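Local coordinates for flagellar hook associated protein type 3 FlgL (Legionella pneumophila subsp. pneumophila, PDB 5YTI), which probably serves as a structural junction protein of the bacterial flagellum, joining the hook to the filament as a member of the flagellin family, at residues S71-E76 / S343-R348. Residues are numbered along the deposited sequence; the frame is centred on the assembly and turned at random.
Sequences SALRLE and SDLGAR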
ATOM      1  N   SER A  71       5.755  15.720 -22.970  1.00 96.03           N
ATOM      2  CA  SER A  71       6.512  16.716 -22.209  1.00 94.28           C
ATOM      3  C   SER A  71       6.176  16.805 -20.736  1.00 93.96           C
ATOM      4  O   SER A  71       7.088  16.921 -19.902  1.00 92.06           O
ATOM      5  CB  SER A  71       6.384  18.078 -22.852  1.00 92.56           C
ATOM      6  OG  SER A  71       7.400  18.146 -23.816  1.00 92.95           O
ATOM      7  N   ALA A  72       4.878  16.763 -20.425  1.00 93.31           N
ATOM      8  CA  ALA A  72       4.401  16.769 -19.038  1.00 90.37           C
ATOM      9  C   ALA A  72       4.951  15.564 -18.283  1.00 87.00           C
ATOM     10  O   ALA A  72       5.274  15.659 -17.110  1.00 83.50           O
ATOM     11  CB  ALA A  72       2.873  16.773 -18.992  1.00 90.45           C
ATOM     12  N   LEU A  73       5.053  14.438 -18.977  1.00 86.86           N
ATOM     13  CA  LEU A  73       5.513  13.201 -18.374  1.00 88.91           C
ATOM     14  C   LEU A  73       7.013  13.182 -18.103  1.00 88.27           C
ATOM     15  O   LEU A  73       7.446  12.692 -17.076  1.00 85.70           O
ATOM     16  CB  LEU A  73       5.137  12.010 -19.262  1.00 91.30           C
ATOM     17  CG  LEU A  73       3.912  11.177 -18.866  1.00 92.60           C
ATOM     18  CD1 LEU A  73       2.696  12.008 -18.470  1.00 93.07           C
ATOM     19  CD2 LEU A  73       3.569  10.244 -20.010  1.00 93.48           C
ATOM     20  N   ARG A  74       7.808  13.701 -19.025  1.00 91.72           N
ATOM     21  CA  ARG A  74       9.248  13.810 -18.802  1.00 94.54           C
ATOM     22  C   ARG A  74       9.602  14.825 -17.690  1.00 93.57           C
ATOM     23  O   ARG A  74      10.535  14.587 -16.913  1.00 92.24           O
ATOM     24  CB  ARG A  74       9.972  14.138 -20.110  1.00 98.33           C
ATOM     25  CG  ARG A  74      10.089  12.939 -21.051  1.00101.85           C
ATOM     26  CD  ARG A  74      11.027  13.195 -22.238  1.00106.29           C
ATOM     27  NE  ARG A  74      10.613  12.445 -23.430  1.00111.46           N
ATOM     28  CZ  ARG A  74      10.975  11.197 -23.725  1.00114.79           C
ATOM     29  NH1 ARG A  74      10.508  10.612 -24.834  1.00119.07           N
ATOM     30  NH2 ARG A  74      11.796  10.529 -22.925  1.00115.86           N
ATOM     31  N   LEU A  75       8.856  15.931 -17.607  1.00 92.02           N
ATOM     32  CA  LEU A  75       8.983  16.874 -16.492  1.00 92.80           C
ATOM     33  C   LEU A  75       8.703  16.144 -15.165  1.00 92.88           C
ATOM     34  O   LEU A  75       9.444  16.290 -14.183  1.00 94.19           O
ATOM     35  CB  LEU A  75       8.015  18.048 -16.680  1.00 94.48           C
ATOM     36  CG  LEU A  75       8.467  19.443 -16.244  1.00 96.16           C
ATOM     37  CD1 LEU A  75       9.717  19.843 -17.007  1.00 98.44           C
ATOM     38  CD2 LEU A  75       7.361  20.467 -16.482  1.00 97.48           C
ATOM     39  N   GLU A  76       7.643  15.335 -15.168  1.00 92.67           N
ATOM     40  CA  GLU A  76       7.258  14.485 -14.038  1.00 90.16           C
ATOM     41  C   GLU A  76       8.279  13.350 -13.746  1.00 91.11           C
ATOM     42  O   GLU A  76       8.467  12.983 -12.605  1.00 90.72           O
ATOM     43  CB  GLU A  76       5.858  13.898 -14.282  1.00 87.83           C
ATOM     44  CG  GLU A  76       5.224  13.290 -13.041  1.00 88.86           C
ATOM     45  CD  GLU A  76       4.145  12.248 -13.327  1.00 88.22           C
ATOM     46  OE1 GLU A  76       4.240  11.138 -12.766  1.00 85.56           O
ATOM     47  OE2 GLU A  76       3.192  12.540 -14.087  1.00 93.25           O
ATOM     48  N   SER A 343       8.142   3.224 -13.438  1.00 81.01           N
ATOM     49  CA  SER A 343       8.007   2.183 -14.457  1.00 81.61           C
ATOM     50  C   SER A 343       6.707   2.427 -15.231  1.00 82.97           C
ATOM     51  O   SER A 343       6.719   2.331 -16.443  1.00 82.64           O
ATOM     52  CB  SER A 343       8.071   0.767 -13.859  1.00 80.32           C
ATOM     53  OG  SER A 343       9.359   0.503 -13.291  1.00 81.63           O
ATOM     54  N   ASP A 344       5.617   2.780 -14.533  1.00 83.07           N
ATOM     55  CA  ASP A 344       4.321   3.059 -15.177  1.00 83.91           C
ATOM     56  C   ASP A 344       4.430   4.178 -16.230  1.00 84.83           C
ATOM     57  O   ASP A 344       3.827   4.127 -17.305  1.00 83.25           O
ATOM     58  CB  ASP A 344       3.250   3.465 -14.147  1.00 83.51           C
ATOM     59  CG  ASP A 344       1.832   3.422 -14.731  1.00 85.94           C
ATOM     60  OD1 ASP A 344       1.336   2.291 -14.948  1.00 92.04           O
ATOM     61  OD2 ASP A 344       1.204   4.481 -14.973  1.00 84.83           O
ATOM     62  N   LEU A 345       5.197   5.194 -15.862  1.00 85.10           N
ATOM     63  CA  LEU A 345       5.394   6.398 -16.623  1.00 84.80           C
ATOM     64  C   LEU A 345       6.227   6.044 -17.870  1.00 83.92           C
ATOM     65  O   LEU A 345       5.869   6.413 -18.959  1.00 83.43           O
ATOM     66  CB  LEU A 345       6.113   7.376 -15.702  1.00 86.55           C
ATOM     67  CG  LEU A 345       6.185   8.860 -15.973  1.00 89.69           C
ATOM     68  CD1 LEU A 345       6.647   9.572 -14.708  1.00 90.39           C
ATOM     69  CD2 LEU A 345       7.173   9.103 -17.088  1.00 92.84           C
ATOM     70  N   GLY A 346       7.309   5.291 -17.712  1.00 84.26           N
ATOM     71  CA  GLY A 346       8.055   4.724 -18.846  1.00 83.98           C
ATOM     72  C   GLY A 346       7.193   3.998 -19.860  1.00 83.90           C
ATOM     73  O   GLY A 346       7.289   4.243 -21.058  1.00 85.82           O
ATOM     74  N   ALA A 347       6.328   3.115 -19.386  1.00 84.74           N
ATOM     75  CA  ALA A 347       5.435   2.365 -20.268  1.00 85.79           C
ATOM     76  C   ALA A 347       4.622   3.314 -21.148  1.00 87.31           C
ATOM     77  O   ALA A 347       4.436   3.069 -22.345  1.00 90.66           O
ATOM     78  CB  ALA A 347       4.502   1.472 -19.454  1.00 84.36           C
ATOM     79  N   ARG A 348       4.150   4.400 -20.545  1.00 85.87           N
ATOM     80  CA  ARG A 348       3.349   5.390 -21.239  1.00 85.17           C
ATOM     81  C   ARG A 348       4.160   6.142 -22.280  1.00 86.19           C
ATOM     82  O   ARG A 348       3.711   6.367 -23.393  1.00 88.82           O
ATOM     83  CB  ARG A 348       2.733   6.358 -20.239  1.00 84.27           C
ATOM     84  CG  ARG A 348       1.523   5.777 -19.543  1.00 82.98           C
ATOM     85  CD  ARG A 348       0.954   6.761 -18.563  1.00 83.88           C
ATOM     86  NE  ARG A 348       1.523   6.611 -17.240  1.00 85.11           N
ATOM     87  CZ  ARG A 348       1.399   7.501 -16.255  1.00 88.89           C
ATOM     88  NH1 ARG A 348       0.741   8.642 -16.419  1.00 87.49           N
ATOM     89  NH2 ARG A 348       1.967   7.255 -15.081  1.00 94.21           N
TER
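L345 of helix 316-374 inserts between L73 and E76, one turn apart on helix 49-96, and its two methyl branches meet different neighbours. L345 CD2 lies 3.6 Å from L73 O, against the backbone, and packs on the L73 side chain, 4.2 Å from L73 CB. The other branch, L345 CD1, meets the carboxylate end of E76, 3.5 Å from E76 OE1. The chi1 of L345 (-163°) sets CG opposite the backbone N, which carries the branch point across to both partners. L73 answers one turn further along the opposite helix: its CD2 comes to 4.0 Å from CB of R348, and the leucine and arginine side chains cross at about a right angle. The apolar part of a long charged residue thus helps to cover the leucine.

Beyond that point the R348 chain bends at chi3 (-91°) and turns back along its own helix, where NH2 forms a 2.9 Å salt bridge with OD2 of D344. NE makes only a weak bond to the carbonyl O of D344. D177 takes a second salt bridge from NH2 and the A174 carbonyl accepts from NH1, so several partners fix the rotation of this buried guanidinium. E76 extends toward the same group, yet its OE1 stays 5.1 Å from R348 NH2; the positive charge may still ease the closeness of E76 to D177.

The two segments run nearly antiparallel, at 153° with axes 10.5 Å apart, and L349 and L352 of helix 316-374 continue the packing around L73. Here leucines and the stem of R348 fill the interface; long helices from the N- and C-terminal parts of the chain, packed nearly antiparallel, are characteristic of the helical core of the flagellin family.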